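Local coordinates for taurocyamine kinase (Schistosoma mansoni, PDB 4WOD), which reversibly transfers phosphate between ATP and taurocyamine with the help of magnesium, as a phosphagen kinase built of two duplicated repeats, at residues V3-I13 against L46-Y55; L376-T386 against G416-P425. The protein carries 4 engineered substitutions. One frame throughout, in Å; residues are numbered along the deposited sequence.

Interaction 1. Residues V3-I13 against L46-Y55; sequences VESLQNLQVKI and LAQCVNTNAY. Engineered in segment 3-13: Val11 (natural residue Ala).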
loop_
_atom_site.group_PDB
_atom_site.type_symbol
_atom_site.label_atom_id
_atom_site.label_comp_id
_atom_site.label_asym_id
_atom_site.label_seq_id
_atom_site.Cartn_x
_atom_site.Cartn_y
_atom_site.Cartn_z
ATOM N N VAL A 3 -26.680 -15.192 22.627
ATOM C CA VAL A 3 -25.461 -14.404 22.739
ATOM C C VAL A 3 -25.590 -13.395 23.879
ATOM O O VAL A 3 -26.698 -13.146 24.364
ATOM C CB VAL A 3 -25.145 -13.652 21.433
ATOM C CG1 VAL A 3 -24.959 -14.657 20.289
ATOM C CG2 VAL A 3 -26.254 -12.609 21.102
ATOM N N GLU A 4 -24.465 -12.813 24.295
ATOM C CA GLU A 4 -24.464 -11.771 25.337
ATOM C C GLU A 4 -25.269 -10.521 24.958
ATOM O O GLU A 4 -25.542 -10.264 23.773
ATOM C CB GLU A 4 -23.028 -11.346 25.668
ATOM C CG GLU A 4 -22.138 -12.495 26.076
ATOM C CD GLU A 4 -20.988 -12.084 26.993
ATOM O OE1 GLU A 4 -19.952 -12.782 26.954
ATOM O OE2 GLU A 4 -21.125 -11.103 27.763
ATOM N N SER A 5 -25.646 -9.737 25.966
ATOM C CA SER A 5 -26.186 -8.400 25.709
ATOM C C SER A 5 -25.335 -7.585 24.736
ATOM O O SER A 5 -24.097 -7.686 24.711
ATOM C CB SER A 5 -26.353 -7.619 27.014
ATOM O OG SER A 5 -25.090 -7.398 27.599
ATOM N N LEU A 6 -26.021 -6.796 23.918
ATOM C CA LEU A 6 -25.361 -5.867 23.010
ATOM C C LEU A 6 -24.395 -4.938 23.756
ATOM O O LEU A 6 -23.263 -4.724 23.315
ATOM C CB LEU A 6 -26.406 -5.049 22.244
ATOM C CG LEU A 6 -25.919 -4.040 21.202
ATOM C CD1 LEU A 6 -25.185 -4.746 20.061
ATOM C CD2 LEU A 6 -27.107 -3.233 20.698
ATOM N N GLN A 7 -24.808 -4.429 24.911
ATOM C CA GLN A 7 -23.889 -3.566 25.652
ATOM C C GLN A 7 -22.611 -4.310 26.049
ATOM O O GLN A 7 -21.520 -3.728 25.973
ATOM C CB GLN A 7 -24.569 -2.958 26.885
ATOM C CG GLN A 7 -25.148 -3.967 27.845
ATOM C CD GLN A 7 -25.885 -3.309 29.010
ATOM O OE1 GLN A 7 -26.046 -2.087 29.058
ATOM N NE2 GLN A 7 -26.330 -4.121 29.948
ATOM N N ASN A 8 -22.719 -5.584 26.442
ATOM C CA ASN A 8 -21.526 -6.373 26.774
ATOM C C ASN A 8 -20.606 -6.528 25.590
ATOM O O ASN A 8 -19.388 -6.461 25.717
ATOM C CB ASN A 8 -21.879 -7.778 27.268
ATOM C CG ASN A 8 -22.370 -7.791 28.706
ATOM O OD1 ASN A 8 -22.717 -6.751 29.256
ATOM N ND2 ASN A 8 -22.419 -8.978 29.307
ATOM N N LEU A 9 -21.208 -6.788 24.439
ATOM C CA LEU A 9 -20.454 -7.059 23.222
ATOM C C LEU A 9 -19.734 -5.779 22.773
ATOM O O LEU A 9 -18.582 -5.814 22.314
ATOM C CB LEU A 9 -21.391 -7.601 22.120
ATOM C CG LEU A 9 -21.990 -9.011 22.298
ATOM C CD1 LEU A 9 -22.929 -9.403 21.127
ATOM C CD2 LEU A 9 -20.912 -10.067 22.508
ATOM N N GLN A 10 -20.405 -4.645 22.929
ATOM C CA GLN A 10 -19.795 -3.364 22.595
ATOM C C GLN A 10 -18.557 -3.109 23.456
ATOM O O GLN A 10 -17.491 -2.791 22.940
ATOM C CB GLN A 10 -20.781 -2.205 22.773
ATOM C CG GLN A 10 -20.184 -0.855 22.401
ATOM C CD GLN A 10 -20.814 0.299 23.171
ATOM O OE1 GLN A 10 -21.170 0.146 24.335
ATOM N NE2 GLN A 10 -20.969 1.454 22.516
ATOM N N VAL A 11 -18.708 -3.230 24.768
ATOM C CA VAL A 11 -17.560 -3.118 25.669
ATOM C C VAL A 11 -16.401 -4.070 25.309
ATOM O O VAL A 11 -15.241 -3.649 25.293
ATOM C CB VAL A 11 -17.998 -3.344 27.116
ATOM C CG1 VAL A 11 -16.785 -3.570 28.036
ATOM C CG2 VAL A 11 -18.812 -2.147 27.578
ATOM N N LYS A 12 -16.705 -5.331 24.999
ATOM C CA LYS A 12 -15.675 -6.290 24.586
ATOM C C LYS A 12 -14.945 -5.835 23.321
ATOM O O LYS A 12 -13.708 -5.829 23.257
ATOM C CB LYS A 12 -16.291 -7.680 24.353
ATOM C CG LYS A 12 -16.668 -8.433 25.618
ATOM C CD LYS A 12 -17.238 -9.808 25.294
ATOM C CE LYS A 12 -17.307 -10.672 26.534
ATOM N NZ LYS A 12 -15.951 -11.111 26.970
ATOM N N ILE A 13 -15.722 -5.452 22.317
ATOM C CA ILE A 13 -15.175 -4.982 21.066
ATOM C C ILE A 13 -14.354 -3.696 21.256
ATOM O O ILE A 13 -13.280 -3.551 20.682
ATOM C CB ILE A 13 -16.307 -4.747 20.039
ATOM C CG1 ILE A 13 -16.972 -6.091 19.695
ATOM C CG2 ILE A 13 -15.760 -4.063 18.796
ATOM C CD1 ILE A 13 -18.324 -5.990 18.963
ATOM N N LEU A 46 -29.386 -7.089 17.012
ATOM C CA LEU A 46 -28.098 -6.529 16.617
ATOM C C LEU A 46 -26.935 -7.227 17.327
ATOM O O LEU A 46 -25.857 -7.387 16.747
ATOM C CB LEU A 46 -28.063 -5.023 16.899
ATOM C CG LEU A 46 -26.863 -4.155 16.499
ATOM C CD1 LEU A 46 -26.457 -4.266 14.999
ATOM C CD2 LEU A 46 -27.146 -2.701 16.857
ATOM N N ALA A 47 -27.145 -7.625 18.584
ATOM C CA ALA A 47 -26.155 -8.460 19.287
ATOM C C ALA A 47 -25.783 -9.694 18.450
ATOM O O ALA A 47 -24.604 -10.040 18.330
ATOM C CB ALA A 47 -26.678 -8.896 20.661
ATOM N N GLN A 48 -26.782 -10.348 17.857
ATOM C CA GLN A 48 -26.488 -11.516 17.037
ATOM C C GLN A 48 -25.657 -11.143 15.823
ATOM O O GLN A 48 -24.786 -11.930 15.410
ATOM C CB GLN A 48 -27.776 -12.214 16.596
ATOM C CG GLN A 48 -28.473 -12.943 17.706
ATOM C CD GLN A 48 -29.806 -13.475 17.255
ATOM O OE1 GLN A 48 -30.492 -12.846 16.445
ATOM N NE2 GLN A 48 -30.178 -14.641 17.756
ATOM N N CYS A 49 -25.918 -9.954 15.258
ATOM C CA CYS A 49 -25.138 -9.461 14.111
ATOM C C CYS A 49 -23.658 -9.193 14.424
ATOM O O CYS A 49 -22.799 -9.462 13.593
ATOM C CB CYS A 49 -25.735 -8.164 13.552
ATOM S SG CYS A 49 -27.428 -8.236 12.935
ATOM N N VAL A 50 -23.378 -8.633 15.599
ATOM C CA VAL A 50 -22.025 -8.174 15.940
ATOM C C VAL A 50 -21.242 -9.138 16.824
ATOM O O VAL A 50 -20.058 -8.916 17.117
ATOM C CB VAL A 50 -22.060 -6.791 16.661
ATOM C CG1 VAL A 50 -22.637 -5.718 15.741
ATOM C CG2 VAL A 50 -22.853 -6.877 17.972
ATOM N N ASN A 51 -21.905 -10.200 17.248
ATOM C CA ASN A 51 -21.322 -11.186 18.141
ATOM C C ASN A 51 -19.951 -11.677 17.680
ATOM O O ASN A 51 -19.008 -11.716 18.462
ATOM C CB ASN A 51 -22.271 -12.370 18.286
ATOM C CG ASN A 51 -21.843 -13.313 19.387
ATOM O OD1 ASN A 51 -21.924 -12.976 20.567
ATOM N ND2 ASN A 51 -21.383 -14.487 19.011
ATOM N N THR A 52 -19.832 -12.022 16.401
ATOM C CA THR A 52 -18.567 -12.574 15.908
ATOM C C THR A 52 -17.421 -11.549 16.024
ATOM O O THR A 52 -16.252 -11.926 16.174
ATOM C CB THR A 52 -18.699 -13.069 14.437
ATOM O OG1 THR A 52 -17.667 -14.024 14.142
ATOM C CG2 THR A 52 -18.621 -11.889 13.454
ATOM N N ASN A 53 -17.744 -10.260 15.999
ATOM C CA ASN A 53 -16.694 -9.245 16.123
ATOM C C ASN A 53 -16.079 -9.231 17.512
ATOM O O ASN A 53 -14.903 -8.908 17.674
ATOM C CB ASN A 53 -17.223 -7.862 15.789
ATOM C CG ASN A 53 -17.671 -7.747 14.356
ATOM O OD1 ASN A 53 -18.855 -7.525 14.082
ATOM N ND2 ASN A 53 -16.727 -7.886 13.424
ATOM N N ALA A 54 -16.883 -9.559 18.510
ATOM C CA ALA A 54 -16.409 -9.583 19.893
ATOM C C ALA A 54 -15.342 -10.644 20.121
ATOM O O ALA A 54 -14.538 -10.528 21.042
ATOM C CB ALA A 54 -17.577 -9.813 20.848
ATOM N N TYR A 55 -15.349 -11.696 19.306
ATOM C CA TYR A 55 -14.466 -12.832 19.550
ATOM C C TYR A 55 -13.428 -12.992 18.464
ATOM O O TYR A 55 -12.446 -13.687 18.655
ATOM C CB TYR A 55 -15.284 -14.110 19.701
ATOM C CG TYR A 55 -16.282 -13.946 20.814
ATOM C CD1 TYR A 55 -15.858 -13.837 22.135
ATOM C CD2 TYR A 55 -17.638 -13.847 20.550
ATOM C CE1 TYR A 55 -16.768 -13.656 23.164
ATOM C CE2 TYR A 55 -18.556 -13.666 21.573
ATOM C CZ TYR A 55 -18.116 -13.568 22.871
ATOM O OH TYR A 55 -19.026 -13.400 23.883
HETATM O O HOH W 1 -21.895 -13.603 23.074
HETATM O O HOH W 2 -18.854 -15.389 26.023
#
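Leu9 CD2 and Lys12 CD meet the ring of Tyr55 obliquely from the facing helix; Ala54 CB lies against one face of that ring, set off toward the rim, and Asn51 CG and a bridging water lie in its plane at the edge. Two helices of the all-helical N-terminal domain of the first phosphagen-kinase repeat pack here at a crossing angle of 32°, their axes 8.6 Å apart. Leu9 is the knob in a knobs-into-holes fit, seated among Ala47, Val50, Asn51 and Ala54. Leu9 CD1 lies 3.3 Å from Ala47 O, and Leu9 CD2 3.7 Å from Ala54 CB. Alanine suits both ends of this hole because a lone methyl lets the backbones draw close. Leu6, with CG anti to the backbone N (chi1 -178°), sends CD1 to Val50 CG2 at 3.8 Å, while CD2 meets Leu46 CD2, and the branched leucine thereby meets two neighbours. Ile13 lays CG1 over Ala54 CA at 3.5 Å. The amide of Asn51 lies across Val3, Asn51 OD1 3.4 Å from Val3 CB, and gives its ND2 to Asp194 O. Separately, Asn53 OD1 pairs with Thr23 OG1 and ND2 gives to Leu61 O; its side chain lies about 6 Å from the bound arginine. One water accepts from Glu4 N, shares a hydrogen bond with Tyr55 OH, and donates to Asn51 OD1 at 2.6 Å.

Interaction 2. Residues L376-T386 against G416-P425; sequences LEGASIEKCYT and GAYNNRSICP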
loop_
_atom_site.group_PDB
_atom_site.type_symbol
_atom_site.label_atom_id
_atom_site.label_comp_id
_atom_site.label_asym_id
_atom_site.label_seq_id
_atom_site.Cartn_x
_atom_site.Cartn_y
_atom_site.Cartn_z
ATOM N N LEU A 376 3.394 9.339 -16.335
ATOM C CA LEU A 376 4.003 10.608 -15.949
ATOM C C LEU A 376 3.322 11.810 -16.612
ATOM O O LEU A 376 3.489 12.947 -16.174
ATOM C CB LEU A 376 5.494 10.583 -16.283
ATOM C CG LEU A 376 6.394 11.699 -15.757
ATOM C CD1 LEU A 376 6.373 11.785 -14.220
ATOM C CD2 LEU A 376 7.830 11.506 -16.290
ATOM N N GLU A 377 2.531 11.561 -17.655
ATOM C CA GLU A 377 1.823 12.646 -18.335
ATOM C C GLU A 377 0.889 13.422 -17.405
ATOM O O GLU A 377 0.529 14.558 -17.697
ATOM C CB GLU A 377 1.037 12.096 -19.528
ATOM C CG GLU A 377 1.958 11.548 -20.591
ATOM C CD GLU A 377 1.266 11.327 -21.917
ATOM O OE1 GLU A 377 0.035 11.540 -22.003
ATOM O OE2 GLU A 377 1.963 10.922 -22.869
ATOM N N GLY A 378 0.524 12.816 -16.279
ATOM C CA GLY A 378 -0.306 13.478 -15.290
ATOM C C GLY A 378 0.454 14.493 -14.453
ATOM O O GLY A 378 -0.140 15.222 -13.655
ATOM N N ALA A 379 1.774 14.539 -14.615
ATOM C CA ALA A 379 2.575 15.513 -13.886
ATOM C C ALA A 379 2.621 16.819 -14.661
ATOM O O ALA A 379 2.558 16.830 -15.887
ATOM C CB ALA A 379 3.982 14.984 -13.642
ATOM N N SER A 380 2.725 17.930 -13.954
ATOM C CA SER A 380 2.850 19.202 -14.643
ATOM C C SER A 380 4.198 19.298 -15.319
ATOM O O SER A 380 5.232 19.233 -14.654
ATOM C CB SER A 380 2.681 20.372 -13.683
ATOM O OG SER A 380 3.106 21.572 -14.309
ATOM N N ILE A 381 4.195 19.476 -16.636
ATOM C CA ILE A 381 5.441 19.627 -17.372
ATOM C C ILE A 381 6.105 20.968 -17.042
ATOM O O ILE A 381 7.193 21.273 -17.535
ATOM C CB ILE A 381 5.212 19.510 -18.894
ATOM C CG1 ILE A 381 6.489 19.048 -19.594
ATOM C CG2 ILE A 381 4.683 20.823 -19.474
ATOM C CD1 ILE A 381 6.270 18.591 -21.013
ATOM N N GLU A 382 5.449 21.754 -16.192
ATOM C CA GLU A 382 5.946 23.067 -15.805
ATOM C C GLU A 382 6.661 23.041 -14.456
ATOM O O GLU A 382 7.581 23.823 -14.231
ATOM C CB GLU A 382 4.801 24.088 -15.753
ATOM C CG GLU A 382 4.118 24.378 -17.100
ATOM C CD GLU A 382 2.970 23.418 -17.422
ATOM O OE1 GLU A 382 2.718 22.486 -16.626
ATOM O OE2 GLU A 382 2.312 23.602 -18.474
ATOM N N LYS A 383 6.235 22.161 -13.552
ATOM C CA LYS A 383 6.851 22.102 -12.227
ATOM C C LYS A 383 7.617 20.805 -11.979
ATOM O O LYS A 383 8.441 20.728 -11.072
ATOM C CB LYS A 383 5.801 22.279 -11.122
ATOM C CG LYS A 383 4.492 22.897 -11.565
ATOM C CD LYS A 383 3.486 22.887 -10.425
ATOM C CE LYS A 383 2.074 22.665 -10.934
ATOM N NZ LYS A 383 1.104 22.604 -9.806
ATOM N N CYS A 384 7.339 19.784 -12.779
ATOM C CA CYS A 384 7.920 18.469 -12.559
ATOM C C CYS A 384 9.151 18.259 -13.433
ATOM O O CYS A 384 9.038 17.999 -14.634
ATOM C CB CYS A 384 6.886 17.376 -12.832
ATOM S SG CYS A 384 7.489 15.705 -12.608
ATOM N N TYR A 385 10.328 18.365 -12.821
ATOM C CA TYR A 385 11.595 18.213 -13.545
ATOM C C TYR A 385 11.688 16.872 -14.260
ATOM O O TYR A 385 12.182 16.795 -15.391
ATOM C CB TYR A 385 12.776 18.363 -12.588
ATOM C CG TYR A 385 12.876 19.728 -11.948
ATOM C CD1 TYR A 385 13.595 20.744 -12.550
ATOM C CD2 TYR A 385 12.254 19.990 -10.732
ATOM C CE1 TYR A 385 13.699 21.996 -11.962
ATOM C CE2 TYR A 385 12.344 21.239 -10.135
ATOM C CZ TYR A 385 13.065 22.239 -10.761
ATOM O OH TYR A 385 13.165 23.478 -10.179
ATOM N N THR A 386 11.207 15.830 -13.583
ATOM C CA THR A 386 11.290 14.459 -14.064
ATOM C C THR A 386 10.646 14.326 -15.445
ATOM O O THR A 386 11.184 13.661 -16.334
ATOM C CB THR A 386 10.611 13.482 -13.065
ATOM O OG1 THR A 386 11.154 13.683 -11.740
ATOM C CG2 THR A 386 10.789 12.032 -13.502
ATOM N N GLY A 416 7.954 9.365 -9.941
ATOM C CA GLY A 416 7.157 10.434 -10.524
ATOM C C GLY A 416 5.978 9.917 -11.329
ATOM O O GLY A 416 4.869 10.467 -11.277
ATOM N N ALA A 417 6.216 8.859 -12.088
ATOM C CA ALA A 417 5.144 8.230 -12.856
ATOM C C ALA A 417 3.939 7.882 -11.968
ATOM O O ALA A 417 2.784 8.129 -12.342
ATOM C CB ALA A 417 5.665 7.000 -13.546
ATOM N N TYR A 418 4.202 7.325 -10.788
ATOM C CA TYR A 418 3.125 6.918 -9.892
ATOM C C TYR A 418 2.752 7.939 -8.821
ATOM O O TYR A 418 1.747 7.762 -8.118
ATOM C CB TYR A 418 3.485 5.613 -9.205
ATOM C CG TYR A 418 3.345 4.397 -10.083
ATOM C CD1 TYR A 418 2.085 3.905 -10.414
ATOM C CD2 TYR A 418 4.469 3.724 -10.561
ATOM C CE1 TYR A 418 1.943 2.778 -11.213
ATOM C CE2 TYR A 418 4.331 2.602 -11.370
ATOM C CZ TYR A 418 3.063 2.135 -11.686
ATOM O OH TYR A 418 2.925 0.999 -12.462
ATOM N N ASN A 419 3.567 8.978 -8.674
ATOM C CA ASN A 419 3.260 10.099 -7.782
ATOM C C ASN A 419 3.524 11.409 -8.496
ATOM O O ASN A 419 4.612 11.976 -8.389
ATOM C CB ASN A 419 4.074 10.014 -6.485
ATOM C CG ASN A 419 3.861 8.695 -5.755
ATOM O OD1 ASN A 419 2.966 8.574 -4.912
ATOM N ND2 ASN A 419 4.673 7.690 -6.092
ATOM N N ASN A 420 2.513 11.891 -9.219
ATOM C CA ASN A 420 2.677 12.999 -10.153
ATOM C C ASN A 420 3.006 14.337 -9.495
ATOM O O ASN A 420 3.324 15.288 -10.183
ATOM C CB ASN A 420 1.407 13.181 -10.997
ATOM C CG ASN A 420 1.161 12.041 -11.981
ATOM O OD1 ASN A 420 0.039 11.876 -12.467
ATOM N ND2 ASN A 420 2.203 11.265 -12.295
ATOM N N ARG A 421 2.887 14.435 -8.172
ATOM C CA ARG A 421 3.269 15.675 -7.500
ATOM C C ARG A 421 4.751 15.649 -7.106
ATOM O O ARG A 421 5.320 16.674 -6.709
ATOM C CB ARG A 421 2.400 15.924 -6.272
ATOM C CG ARG A 421 0.917 16.113 -6.589
ATOM C CD ARG A 421 0.195 16.721 -5.388
ATOM N NE ARG A 421 -1.258 16.594 -5.475
ATOM C CZ ARG A 421 -2.103 17.029 -4.542
ATOM N NH1 ARG A 421 -1.653 17.626 -3.449
ATOM N NH2 ARG A 421 -3.405 16.871 -4.703
ATOM N N SER A 422 5.373 14.479 -7.222
ATOM C CA SER A 422 6.826 14.384 -7.050
ATOM C C SER A 422 7.522 15.033 -8.238
ATOM O O SER A 422 7.190 14.737 -9.384
ATOM C CB SER A 422 7.269 12.934 -6.902
ATOM O OG SER A 422 8.689 12.849 -6.908
ATOM N N ILE A 423 8.496 15.902 -7.965
ATOM C CA ILE A 423 9.113 16.706 -9.007
ATOM C C ILE A 423 10.531 16.266 -9.424
ATOM O O ILE A 423 11.026 16.707 -10.450
ATOM C CB ILE A 423 9.171 18.210 -8.585
ATOM C CG1 ILE A 423 10.146 18.429 -7.421
ATOM C CG2 ILE A 423 7.782 18.723 -8.212
ATOM C CD1 ILE A 423 10.340 19.877 -7.044
ATOM N N CYS A 424 11.191 15.417 -8.640
ATOM C CA CYS A 424 12.535 14.939 -9.021
ATOM C C CYS A 424 12.610 13.410 -9.119
ATOM O O CYS A 424 11.876 12.702 -8.438
ATOM C CB CYS A 424 13.592 15.449 -8.030
ATOM S SG CYS A 424 14.060 17.190 -8.292
ATOM N N PRO A 425 13.496 12.894 -9.981
ATOM C CA PRO A 425 13.636 11.440 -10.067
ATOM C C PRO A 425 14.505 10.896 -8.935
ATOM O O PRO A 425 15.087 11.683 -8.168
ATOM C CB PRO A 425 14.325 11.234 -11.421
ATOM C CG PRO A 425 15.156 12.470 -11.577
ATOM C CD PRO A 425 14.340 13.591 -10.967
HETATM O O HOH W 3 3.291 17.914 -11.184
HETATM O O HOH W 4 9.231 12.908 -10.224
#
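Thr386 N donates to Ile423 O at 3.3 Å, from above the carbonyl plane rather than along a lone pair, tying the start of helix 385-388 to the loop after helix 409-418. With OG1 anti to its carbonyl carbon (chi1 -53°), Thr386 lays the hydroxyl against the Cys424-Pro425 peptide, where a water lies 2.6 Å from OG1; a small branched residue serves here, its hydroxyl meeting that water and its methyl facing Pro425. A second water accepts from Ser380 N and donates to Asn420 O. Asn420 turns back on its own segment, ND2 giving a hydrogen bond to Gly416 O at 3.0 Å in the carbonyl plane, while OD1 lies 3.3 Å from Gly378 CA, a close approach suited to glycine. Aliphatic groups make van der Waals contacts with backbone: Leu376 CD1 rests on Gly416 C at 3.5 Å, and Ala379 CB meets Asn420 O. The aromatic contacts centre on Tyr385: Ile423 O lies at the ring edge in plane, Ile423 runs alongside with CD1 3.9 Å from Tyr385 CE2, and Cys424 SG makes an oblique sulfur-aromatic contact 5.0 Å from the ring centroid. Cys424 also touches Cys631, the predicted active-site cysteine. This loop and helix start are part of the helical N-terminal domain of the second phosphagen-kinase repeat, next to the probable catalytic site.

In the fold
Interaction 1 closes before interaction 2 opens, and each lies in the helical N-terminal domain of its own repeat: 3-13 with 46-55 in the first, 376-386 with 416-425 in the second. Their centres are about 49 Å apart, on opposite sides of the chain's centre, and their nearest atoms about 32 Å, so neither touches the other. Each C-terminal catalytic domain has its own eight-stranded antiparallel sheet, with strands in the same order. Interaction 1 packs two helices near the bound arginine; interaction 2 joins mostly loops and helix ends beside Cys631. The duplicated chain is thus consistent with two separate catalytic units, each bordered by its own N-terminal domain.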